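Endoglucanase (Clostridium thermocellum, PDB 2YIK) probably hydrolyses internal beta-1,4-glucosidic bonds in cellulose, as a cellulosomal family 9 glycoside hydrolase. Local coordinates at residues L79-Q84 against S95-L100; G91-S94 against V99-P102; D370-G375 against V385-W390. One frame throughout, in Å; residues are numbered along the deposited sequence.

Contact 1. Residues L79-Q84 against S95-L100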
ATOM      1  N   LEU A  79      22.927  -9.596  -4.209  1.00 32.42           N
ATOM      2  CA  LEU A  79      23.164  -8.551  -5.204  1.00 30.31           C
ATOM      3  C   LEU A  79      24.606  -8.052  -5.097  1.00 30.74           C
ATOM      4  O   LEU A  79      25.052  -7.682  -4.012  1.00 30.30           O
ATOM      5  CB  LEU A  79      22.219  -7.377  -4.964  1.00 30.08           C
ATOM      6  CG  LEU A  79      22.360  -6.214  -5.948  1.00 27.74           C
ATOM      7  CD1 LEU A  79      21.912  -6.663  -7.322  1.00 28.38           C
ATOM      8  CD2 LEU A  79      21.528  -5.036  -5.488  1.00 28.03           C
ATOM      9  N   PRO A  80      25.357  -8.042  -6.217  1.00 30.67           N
ATOM     10  CA  PRO A  80      26.744  -7.566  -6.158  1.00 30.42           C
ATOM     11  C   PRO A  80      26.812  -6.079  -5.853  1.00 30.19           C
ATOM     12  O   PRO A  80      26.102  -5.276  -6.455  1.00 30.40           O
ATOM     13  CB  PRO A  80      27.285  -7.887  -7.551  1.00 30.76           C
ATOM     14  CG  PRO A  80      26.501  -9.101  -7.943  1.00 30.65           C
ATOM     15  CD  PRO A  80      25.096  -8.710  -7.504  1.00 31.43           C
ATOM     16  N   LEU A  81      27.685  -5.715  -4.925  1.00 30.96           N
ATOM     17  CA  LEU A  81      27.837  -4.325  -4.535  1.00 31.80           C
ATOM     18  C   LEU A  81      28.800  -3.578  -5.456  1.00 32.32           C
ATOM     19  O   LEU A  81      30.001  -3.537  -5.202  1.00 32.95           O
ATOM     20  CB  LEU A  81      28.325  -4.248  -3.082  1.00 30.55           C
ATOM     21  CG  LEU A  81      28.532  -2.864  -2.458  1.00 31.48           C
ATOM     22  CD1 LEU A  81      27.216  -2.093  -2.443  1.00 28.05           C
ATOM     23  CD2 LEU A  81      29.075  -3.026  -1.043  1.00 29.29           C
ATOM     24  N   ASP A  82      28.274  -3.015  -6.541  1.00 31.30           N
ATOM     25  CA  ASP A  82      29.083  -2.231  -7.476  1.00 31.10           C
ATOM     26  C   ASP A  82      28.189  -1.226  -8.192  1.00 30.46           C
ATOM     27  O   ASP A  82      26.970  -1.253  -8.027  1.00 29.59           O
ATOM     28  CB  ASP A  82      29.822  -3.129  -8.488  1.00 32.08           C
ATOM     29  CG  ASP A  82      28.884  -3.961  -9.342  1.00 33.68           C
ATOM     30  OD1 ASP A  82      28.064  -3.389 -10.097  1.00 34.12           O
ATOM     31  OD2 ASP A  82      28.976  -5.198  -9.262  1.00 34.20           O
ATOM     32  N   SER A  83      28.794  -0.341  -8.981  1.00 29.90           N
ATOM     33  CA  SER A  83      28.048   0.703  -9.682  1.00 29.78           C
ATOM     34  C   SER A  83      27.225   0.275 -10.891  1.00 30.14           C
ATOM     35  O   SER A  83      26.647   1.119 -11.572  1.00 29.47           O
ATOM     36  CB  SER A  83      28.996   1.834 -10.094  1.00 28.93           C
ATOM     37  OG  SER A  83      30.037   1.351 -10.925  1.00 30.54           O
ATOM     38  N   GLN A  84      27.180  -1.023 -11.170  1.00 30.59           N
ATOM     39  CA  GLN A  84      26.391  -1.511 -12.294  1.00 32.02           C
ATOM     40  C   GLN A  84      25.222  -2.328 -11.762  1.00 31.32           C
ATOM     41  O   GLN A  84      24.098  -2.189 -12.235  1.00 31.08           O
ATOM     42  CB  GLN A  84      27.237  -2.367 -13.251  1.00 35.78           C
ATOM     43  CG  GLN A  84      28.184  -1.576 -14.173  1.00 41.47           C
ATOM     44  CD  GLN A  84      29.489  -1.171 -13.489  1.00 46.25           C
ATOM     45  OE1 GLN A  84      30.052  -1.939 -12.696  1.00 47.99           O
ATOM     46  NE2 GLN A  84      29.992   0.030 -13.811  1.00 48.47           N
ATOM     47  N   SER A  95      33.400   4.769   0.035  1.00 25.73           N
ATOM     48  CA  SER A  95      33.379   5.394   1.362  1.00 24.88           C
ATOM     49  C   SER A  95      32.467   4.715   2.382  1.00 24.84           C
ATOM     50  O   SER A  95      32.687   4.847   3.587  1.00 23.89           O
ATOM     51  CB  SER A  95      32.934   6.854   1.262  1.00 24.90           C
ATOM     52  OG  SER A  95      33.827   7.633   0.497  1.00 30.55           O
ATOM     53  N   ASN A  96      31.453   3.991   1.908  1.00 24.64           N
ATOM     54  CA  ASN A  96      30.490   3.358   2.809  1.00 25.48           C
ATOM     55  C   ASN A  96      30.442   1.836   2.850  1.00 25.45           C
ATOM     56  O   ASN A  96      29.519   1.256   3.429  1.00 23.74           O
ATOM     57  CB  ASN A  96      29.089   3.893   2.496  1.00 25.06           C
ATOM     58  CG  ASN A  96      29.008   5.396   2.636  1.00 25.70           C
ATOM     59  OD1 ASN A  96      29.041   6.131   1.646  1.00 28.67           O
ATOM     60  ND2 ASN A  96      28.924   5.864   3.873  1.00 21.99           N
ATOM     61  N   ARG A  97      31.448   1.192   2.274  1.00 25.38           N
ATOM     62  CA  ARG A  97      31.496  -0.262   2.220  1.00 25.18           C
ATOM     63  C   ARG A  97      31.276  -0.999   3.547  1.00 24.39           C
ATOM     64  O   ARG A  97      30.564  -2.006   3.589  1.00 24.01           O
ATOM     65  CB  ARG A  97      32.828  -0.701   1.610  1.00 25.06           C
ATOM     66  CG  ARG A  97      32.895  -2.154   1.216  1.00 26.78           C
ATOM     67  CD  ARG A  97      34.281  -2.474   0.666  1.00 30.21           C
ATOM     68  NE  ARG A  97      34.597  -1.650  -0.499  1.00 32.18           N
ATOM     69  CZ  ARG A  97      34.148  -1.887  -1.728  1.00 32.72           C
ATOM     70  NH1 ARG A  97      33.369  -2.936  -1.955  1.00 30.98           N
ATOM     71  NH2 ARG A  97      34.467  -1.070  -2.727  1.00 34.17           N
ATOM     72  N   SER A  98      31.876  -0.509   4.626  1.00 21.84           N
ATOM     73  CA  SER A  98      31.742  -1.179   5.915  1.00 23.43           C
ATOM     74  C   SER A  98      30.324  -1.177   6.477  1.00 23.77           C
ATOM     75  O   SER A  98      30.002  -1.991   7.340  1.00 23.81           O
ATOM     76  CB  SER A  98      32.725  -0.591   6.940  1.00 22.17           C
ATOM     77  OG  SER A  98      32.553   0.806   7.087  1.00 24.56           O
ATOM     78  N   VAL A  99      29.476  -0.271   5.996  1.00 24.59           N
ATOM     79  CA  VAL A  99      28.092  -0.224   6.461  1.00 24.90           C
ATOM     80  C   VAL A  99      27.199  -0.951   5.466  1.00 25.03           C
ATOM     81  O   VAL A  99      26.271  -1.653   5.854  1.00 27.23           O
ATOM     82  CB  VAL A  99      27.602   1.238   6.671  1.00 24.65           C
ATOM     83  CG1 VAL A  99      26.079   1.284   6.771  1.00 23.25           C
ATOM     84  CG2 VAL A  99      28.205   1.793   7.954  1.00 23.11           C
ATOM     85  N   LEU A 100      27.496  -0.803   4.182  1.00 25.02           N
ATOM     86  CA  LEU A 100      26.718  -1.463   3.144  1.00 24.56           C
ATOM     87  C   LEU A 100      26.987  -2.967   3.085  1.00 26.67           C
ATOM     88  O   LEU A 100      26.100  -3.751   2.738  1.00 26.83           O
ATOM     89  CB  LEU A 100      27.048  -0.862   1.776  1.00 24.43           C
ATOM     90  CG  LEU A 100      26.706   0.606   1.501  1.00 25.11           C
ATOM     91  CD1 LEU A 100      27.316   1.047   0.174  1.00 22.48           C
ATOM     92  CD2 LEU A 100      25.194   0.773   1.481  1.00 25.23           C
TER
HETATM   93  O   HOH W   1      32.467  -2.628  -5.085  1.00 49.03           O

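Contact 2. Residues G91-S94 against V99-P102. With CA (calcium ion), chain D.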
ATOM      1  N   GLY A  91      32.343   6.032  -5.837  1.00 26.59           N
ATOM      2  CA  GLY A  91      32.803   6.783  -4.681  1.00 26.76           C
ATOM      3  C   GLY A  91      31.967   6.568  -3.429  1.00 27.44           C
ATOM      4  O   GLY A  91      32.499   6.460  -2.326  1.00 25.45           O
ATOM      5  N   PHE A  92      30.651   6.515  -3.601  1.00 26.84           N
ATOM      6  CA  PHE A  92      29.759   6.304  -2.474  1.00 24.84           C
ATOM      7  C   PHE A  92      29.996   4.923  -1.885  1.00 24.15           C
ATOM      8  O   PHE A  92      30.115   4.776  -0.675  1.00 24.80           O
ATOM      9  CB  PHE A  92      28.301   6.412  -2.904  1.00 24.21           C
ATOM     10  CG  PHE A  92      27.342   6.331  -1.761  1.00 23.88           C
ATOM     11  CD1 PHE A  92      27.057   7.461  -0.998  1.00 23.15           C
ATOM     12  CD2 PHE A  92      26.782   5.115  -1.398  1.00 22.25           C
ATOM     13  CE1 PHE A  92      26.230   7.380   0.115  1.00 22.85           C
ATOM     14  CE2 PHE A  92      25.951   5.019  -0.283  1.00 24.63           C
ATOM     15  CZ  PHE A  92      25.676   6.158   0.477  1.00 23.05           C
ATOM     16  N   ILE A  93      30.055   3.911  -2.745  1.00 26.22           N
ATOM     17  CA  ILE A  93      30.298   2.541  -2.292  1.00 27.38           C
ATOM     18  C   ILE A  93      31.661   2.451  -1.594  1.00 27.77           C
ATOM     19  O   ILE A  93      31.799   1.813  -0.547  1.00 26.66           O
ATOM     20  CB  ILE A  93      30.289   1.535  -3.477  1.00 28.07           C
ATOM     21  CG1 ILE A  93      28.899   1.479  -4.120  1.00 30.83           C
ATOM     22  CG2 ILE A  93      30.703   0.159  -2.993  1.00 23.52           C
ATOM     23  CD1 ILE A  93      27.803   1.077  -3.147  1.00 38.13           C
ATOM     24  N   SER A  94      32.660   3.107  -2.178  1.00 27.27           N
ATOM     25  CA  SER A  94      34.014   3.092  -1.632  1.00 26.48           C
ATOM     26  C   SER A  94      34.062   3.637  -0.201  1.00 25.63           C
ATOM     27  O   SER A  94      34.663   3.023   0.680  1.00 25.48           O
ATOM     28  CB  SER A  94      34.952   3.894  -2.545  1.00 26.96           C
ATOM     29  OG  SER A  94      36.308   3.608  -2.253  1.00 30.51           O
ATOM     30  N   VAL A  99      29.476  -0.271   5.996  1.00 24.59           N
ATOM     31  CA  VAL A  99      28.092  -0.224   6.461  1.00 24.90           C
ATOM     32  C   VAL A  99      27.199  -0.951   5.466  1.00 25.03           C
ATOM     33  O   VAL A  99      26.271  -1.653   5.854  1.00 27.23           O
ATOM     34  CB  VAL A  99      27.602   1.238   6.671  1.00 24.65           C
ATOM     35  CG1 VAL A  99      26.079   1.284   6.771  1.00 23.25           C
ATOM     36  CG2 VAL A  99      28.205   1.793   7.954  1.00 23.11           C
ATOM     37  N   LEU A 100      27.496  -0.803   4.182  1.00 25.02           N
ATOM     38  CA  LEU A 100      26.718  -1.463   3.144  1.00 24.56           C
ATOM     39  C   LEU A 100      26.987  -2.967   3.085  1.00 26.67           C
ATOM     40  O   LEU A 100      26.100  -3.751   2.738  1.00 26.83           O
ATOM     41  CB  LEU A 100      27.048  -0.862   1.776  1.00 24.43           C
ATOM     42  CG  LEU A 100      26.706   0.606   1.501  1.00 25.11           C
ATOM     43  CD1 LEU A 100      27.316   1.047   0.174  1.00 22.48           C
ATOM     44  CD2 LEU A 100      25.194   0.773   1.481  1.00 25.23           C
ATOM     45  N   ASP A 101      28.208  -3.361   3.445  1.00 25.67           N
ATOM     46  CA  ASP A 101      28.645  -4.754   3.369  1.00 26.24           C
ATOM     47  C   ASP A 101      29.595  -5.102   4.534  1.00 27.38           C
ATOM     48  O   ASP A 101      30.759  -5.435   4.315  1.00 26.71           O
ATOM     49  CB  ASP A 101      29.340  -4.929   1.999  1.00 27.95           C
ATOM     50  CG  ASP A 101      29.830  -6.339   1.749  1.00 28.06           C
ATOM     51  OD1 ASP A 101      29.240  -7.276   2.299  1.00 28.14           O
ATOM     52  OD2 ASP A 101      30.796  -6.511   0.980  1.00 31.20           O
ATOM     53  N   PRO A 102      29.091  -5.064   5.786  1.00 27.75           N
ATOM     54  CA  PRO A 102      29.907  -5.363   6.971  1.00 28.06           C
ATOM     55  C   PRO A 102      30.727  -6.648   6.887  1.00 29.14           C
ATOM     56  O   PRO A 102      31.877  -6.676   7.318  1.00 27.43           O
ATOM     57  CB  PRO A 102      28.879  -5.436   8.105  1.00 28.87           C
ATOM     58  CG  PRO A 102      27.718  -4.658   7.597  1.00 27.89           C
ATOM     59  CD  PRO A 102      27.665  -5.056   6.148  1.00 26.77           C
TER
HETATM   60 CA    CA D1531      27.381  -9.033   2.380  1.00 32.19          CA

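Contact 3. Residues D370-G375 against V385-W390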
ATOM      1  N   ASP A 370     -18.410  13.593   0.571  1.00 24.56           N
ATOM      2  CA  ASP A 370     -19.650  14.124   0.002  1.00 26.70           C
ATOM      3  C   ASP A 370     -19.506  14.082  -1.513  1.00 26.35           C
ATOM      4  O   ASP A 370     -20.465  13.830  -2.238  1.00 26.36           O
ATOM      5  CB  ASP A 370     -19.893  15.579   0.420  1.00 26.02           C
ATOM      6  CG  ASP A 370     -20.386  15.707   1.850  1.00 30.36           C
ATOM      7  OD1 ASP A 370     -20.943  14.726   2.390  1.00 29.89           O
ATOM      8  OD2 ASP A 370     -20.228  16.802   2.429  1.00 31.46           O
ATOM      9  N   LYS A 371     -18.284  14.322  -1.974  1.00 26.04           N
ATOM     10  CA  LYS A 371     -17.990  14.333  -3.395  1.00 26.02           C
ATOM     11  C   LYS A 371     -18.139  12.936  -3.990  1.00 27.01           C
ATOM     12  O   LYS A 371     -18.821  12.762  -5.006  1.00 26.43           O
ATOM     13  CB  LYS A 371     -16.574  14.874  -3.622  1.00 27.56           C
ATOM     14  CG  LYS A 371     -16.311  15.383  -5.039  1.00 28.03           C
ATOM     15  CD  LYS A 371     -14.932  16.016  -5.189  1.00 28.73           C
ATOM     16  CE  LYS A 371     -14.832  17.330  -4.433  1.00 27.15           C
ATOM     17  NZ  LYS A 371     -13.583  18.062  -4.780  1.00 26.89           N
ATOM     18  N   TRP A 372     -17.508  11.946  -3.357  1.00 25.38           N
ATOM     19  CA  TRP A 372     -17.561  10.561  -3.828  1.00 24.68           C
ATOM     20  C   TRP A 372     -18.909   9.855  -3.665  1.00 25.13           C
ATOM     21  O   TRP A 372     -19.356   9.140  -4.558  1.00 24.48           O
ATOM     22  CB  TRP A 372     -16.476   9.717  -3.136  1.00 23.10           C
ATOM     23  CG  TRP A 372     -15.138   9.781  -3.821  1.00 23.19           C
ATOM     24  CD1 TRP A 372     -14.207  10.783  -3.731  1.00 22.33           C
ATOM     25  CD2 TRP A 372     -14.611   8.826  -4.752  1.00 22.83           C
ATOM     26  NE1 TRP A 372     -13.137  10.508  -4.547  1.00 24.34           N
ATOM     27  CE2 TRP A 372     -13.357   9.316  -5.180  1.00 24.17           C
ATOM     28  CE3 TRP A 372     -15.074   7.604  -5.255  1.00 23.65           C
ATOM     29  CZ2 TRP A 372     -12.565   8.624  -6.104  1.00 24.15           C
ATOM     30  CZ3 TRP A 372     -14.284   6.916  -6.171  1.00 23.01           C
ATOM     31  CH2 TRP A 372     -13.040   7.429  -6.581  1.00 26.17           C
ATOM     32  N   SER A 373     -19.555  10.058  -2.525  1.00 26.08           N
ATOM     33  CA  SER A 373     -20.827   9.402  -2.245  1.00 27.39           C
ATOM     34  C   SER A 373     -22.057  10.206  -2.633  1.00 28.85           C
ATOM     35  O   SER A 373     -23.160   9.663  -2.671  1.00 28.36           O
ATOM     36  CB  SER A 373     -20.926   9.070  -0.754  1.00 27.39           C
ATOM     37  OG  SER A 373     -21.055  10.255   0.027  1.00 26.50           O
ATOM     38  N   GLY A 374     -21.871  11.492  -2.920  1.00 29.00           N
ATOM     39  CA  GLY A 374     -23.008  12.341  -3.235  1.00 31.21           C
ATOM     40  C   GLY A 374     -23.197  12.857  -4.648  1.00 32.66           C
ATOM     41  O   GLY A 374     -23.921  13.834  -4.847  1.00 33.55           O
ATOM     42  N   GLY A 375     -22.557  12.225  -5.625  1.00 31.93           N
ATOM     43  CA  GLY A 375     -22.733  12.667  -6.997  1.00 32.65           C
ATOM     44  C   GLY A 375     -21.680  13.595  -7.581  1.00 31.90           C
ATOM     45  O   GLY A 375     -21.852  14.093  -8.693  1.00 33.57           O
ATOM     46  N   VAL A 385     -19.089   4.332  -8.875  1.00 24.65           N
ATOM     47  CA  VAL A 385     -18.356   5.602  -8.881  1.00 23.81           C
ATOM     48  C   VAL A 385     -16.979   5.364  -9.505  1.00 24.50           C
ATOM     49  O   VAL A 385     -16.129   4.656  -8.968  1.00 25.60           O
ATOM     50  CB  VAL A 385     -18.260   6.223  -7.468  1.00 22.79           C
ATOM     51  CG1 VAL A 385     -17.642   7.609  -7.556  1.00 20.27           C
ATOM     52  CG2 VAL A 385     -19.666   6.331  -6.855  1.00 20.58           C
ATOM     53  N   PHE A 386     -16.801   5.995 -10.658  1.00 25.72           N
ATOM     54  CA  PHE A 386     -15.641   5.865 -11.537  1.00 27.80           C
ATOM     55  C   PHE A 386     -14.795   7.149 -11.666  1.00 28.76           C
ATOM     56  O   PHE A 386     -15.260   8.126 -12.249  1.00 30.06           O
ATOM     57  CB  PHE A 386     -16.241   5.462 -12.893  1.00 28.83           C
ATOM     58  CG  PHE A 386     -15.257   5.134 -13.965  1.00 31.28           C
ATOM     59  CD1 PHE A 386     -14.787   6.126 -14.818  1.00 33.22           C
ATOM     60  CD2 PHE A 386     -14.884   3.813 -14.199  1.00 31.67           C
ATOM     61  CE1 PHE A 386     -13.968   5.812 -15.901  1.00 34.21           C
ATOM     62  CE2 PHE A 386     -14.068   3.480 -15.276  1.00 32.88           C
ATOM     63  CZ  PHE A 386     -13.608   4.483 -16.132  1.00 33.67           C
ATOM     64  N   LEU A 387     -13.568   7.157 -11.134  1.00 28.17           N
ATOM     65  CA  LEU A 387     -12.699   8.345 -11.245  1.00 29.07           C
ATOM     66  C   LEU A 387     -12.139   8.385 -12.670  1.00 29.83           C
ATOM     67  O   LEU A 387     -12.321   9.361 -13.398  1.00 31.13           O
ATOM     68  CB  LEU A 387     -11.554   8.297 -10.225  1.00 28.81           C
ATOM     69  CG  LEU A 387     -10.548   9.455 -10.272  1.00 28.90           C
ATOM     70  CD1 LEU A 387     -11.264  10.795 -10.215  1.00 30.54           C
ATOM     71  CD2 LEU A 387      -9.586   9.322  -9.107  1.00 29.50           C
ATOM     72  N   ASN A 388     -11.438   7.325 -13.051  1.00 30.18           N
ATOM     73  CA  ASN A 388     -10.921   7.177 -14.407  1.00 31.13           C
ATOM     74  C   ASN A 388     -10.720   5.686 -14.685  1.00 32.41           C
ATOM     75  O   ASN A 388     -10.866   4.856 -13.782  1.00 33.37           O
ATOM     76  CB  ASN A 388      -9.647   8.019 -14.655  1.00 28.29           C
ATOM     77  CG  ASN A 388      -8.492   7.655 -13.751  1.00 28.82           C
ATOM     78  OD1 ASN A 388      -8.047   6.510 -13.725  1.00 26.94           O
ATOM     79  ND2 ASN A 388      -7.980   8.644 -13.020  1.00 27.15           N
ATOM     80  N   GLN A 389     -10.400   5.336 -15.926  1.00 34.27           N
ATOM     81  CA  GLN A 389     -10.257   3.931 -16.317  1.00 36.54           C
ATOM     82  C   GLN A 389      -9.077   3.107 -15.820  1.00 36.84           C
ATOM     83  O   GLN A 389      -9.129   1.875 -15.865  1.00 37.04           O
ATOM     84  CB  GLN A 389     -10.290   3.824 -17.837  1.00 38.57           C
ATOM     85  CG  GLN A 389      -9.178   4.609 -18.510  1.00 42.17           C
ATOM     86  CD  GLN A 389      -9.332   4.644 -20.018  1.00 45.04           C
ATOM     87  OE1 GLN A 389      -8.853   3.760 -20.728  1.00 47.11           O
ATOM     88  NE2 GLN A 389     -10.016   5.663 -20.515  1.00 45.90           N
ATOM     89  N   TRP A 390      -8.009   3.757 -15.372  1.00 35.58           N
ATOM     90  CA  TRP A 390      -6.854   3.008 -14.908  1.00 36.26           C
ATOM     91  C   TRP A 390      -6.963   2.690 -13.418  1.00 34.79           C
ATOM     92  O   TRP A 390      -6.627   3.509 -12.560  1.00 33.05           O
ATOM     93  CB  TRP A 390      -5.580   3.791 -15.239  1.00 39.92           C
ATOM     94  CG  TRP A 390      -5.513   4.120 -16.722  1.00 44.68           C
ATOM     95  CD1 TRP A 390      -5.091   3.296 -17.736  1.00 45.12           C
ATOM     96  CD2 TRP A 390      -5.948   5.336 -17.351  1.00 45.70           C
ATOM     97  NE1 TRP A 390      -5.239   3.930 -18.953  1.00 46.59           N
ATOM     98  CE2 TRP A 390      -5.763   5.181 -18.744  1.00 47.64           C
ATOM     99  CE3 TRP A 390      -6.482   6.540 -16.871  1.00 47.96           C
ATOM    100  CZ2 TRP A 390      -6.089   6.191 -19.664  1.00 48.33           C
ATOM    101  CZ3 TRP A 390      -6.808   7.544 -17.787  1.00 48.38           C
ATOM    102  CH2 TRP A 390      -6.609   7.361 -19.166  1.00 49.04           C
TER

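Contact 1. Residues L79-Q84 against S95-L100
A single water carries the polar side of the meeting between Leu81 and Arg97: it donates to Leu81 O at 2.6 Å and accepts from Arg97 NH1 at 3.3 Å, lying in the guanidinium plane at its edge. The direct contacts are apolar or glancing. Leu81 CD1 meets Leu100 CD1 at 4.1 Å while the other methyl, CD2, sits over Leu100 CB. Both methyls of Leu81 are in use, and the side chains cross at about a right angle. Leu81 CG lies opposite the backbone N (chi1 -179°), which extends the leucine toward the helix. The same CD2 comes obliquely to Arg97 NH1 at 4.4 Å, a loose contact with the guanidinium end.

Leu81 is the centre of an inverse gamma turn, closed by a weak bond from Asp82 N to Pro80 O, and an Asx turn follows, in which Asp82 OD1 accepts from Gln84 N through its anti lone pair (2.7 Å). The chain bends sharply where its leucine reaches the helix. Leu81 adds a backbone bond to Gly106 beside the antiparallel pair of strands 79-80 and 107-108, and Leu100 lies against Ala179, so the two leucines place helix 90-100 between that pair and strand 177-184.

Contact 2. Residues G91-S94 against V99-P102
Asp101 OD1 binds the calcium ion at 2.6 Å, one residue after Leu100, whose methyl CD1 packs on Ile93 and Phe92. The other carboxylate oxygen, OD2, accepts a hydrogen bond from Gly106 N, so both oxygens of this buried aspartate have partners, and the backbone bond probably helps hold the carboxylate in its turn toward the metal.

The remaining calcium ligands include Asp103 OD1, Asp105 OD1 and the backbone oxygen of Lys107. Ligands at every second residue, the fourth of them a main-chain carbonyl, follow the DxDxDG pattern of calcium-binding loops, as in the first half of an EF-hand loop. Here, too, a helix leads into the loop: helix 90-100 ends and Asp101 is the first residue to leave helical angles.

Where the helix kinks, Ser98 N and Val99 N lack bonds to the turn before, which fits the 7.6 Å between Ile93 CA and Leu100 CA, seven residues apart. With chi1 at -64° Leu100 CG stands beside its backbone N, and with chi2 at 171° CD1 runs out from it to reach Ile93. Leu100 CD1 presses on Ile93 CD1 at 3.4 Å, tighter than usual for two methyls, and the side chains cross at about a right angle. Leu100 CD1 also lies 4.1 Å from Ile93 CA and meets Phe92 obliquely, at CE2 (4.2 Å). The phenyl ring of Phe92 also touches Val178 of strand 177-184 and Thr210.

Contact 3. Residues D370-G375 against V385-W390
Trp372 and Val385 make the main apolar contact, with Leu387 added at the far end of the indole. Val385 CG1 approaches the six-membered ring obliquely, 3.4 Å from Trp372 CE3 and 3.7 Å from Trp372 CZ3. The valine's chi1 of -173° sends CG1 anti to its backbone N and sets CG2 on another course, to within 3.6 Å of Trp372 O, so one branch serves the ring and the other the helix backbone. Leu387 brings its CB to Trp372 CH2 at 4.0 Å, and the two side chains cross at about a right angle. Tyr395 and Ala399 of helix 392-408 and Ile315 also touch the indole.

Polar interactions shape the backbone around this packing. At the end of helix 363-373, Gly374 N gives a weak bond to Asp370 O, and Ser373 OG bonds to Leu369 O. Val385 O, beside the indole, is held by Asn396 ND2. Asn388 OD1 accepts from Trp390 N at 3.2 Å in the plane of its carbonyl, on a lone pair, forming an Asx turn.

Within the loop itself, Asn388 O stands 3.6 Å above the Phe386 ring, toward its rim.

Family 9 catalytic domains are (alpha/alpha)6 barrels, and helices 363-373 and 392-408 are consistent with two of their helices; the contact joins the end of the first to the loop leading into the second. Because carbon meets carbon nearly throughout, with Trp372 O and Val385 O the oxygens that come near, its hold rests on shape and burial rather than on directed bonds, which are made within each segment or to residues outside the two.

From the N terminus, contact 1 closes the loop from 79-84 to 95-100. Contact 2 opens inside that span, at 91-94, and finishes on the same stretch at 99-102, so the two overlap there and share Val99 and Leu100. They also touch: Leu81 CD1 reaches Ile93 CD1 (3.3 Å), and Leu81 CD2 lies against Asp101 CB (3.6 Å). Together they tie strand 79-80, helix 90-100 and the calcium loop into one unit. Contact 3 comes later in series, closing the first part of the connection from helix 363-373 toward helix 392-408, on the opposite side of the chain's centre, its own centre about 47 Å from that of contact 1.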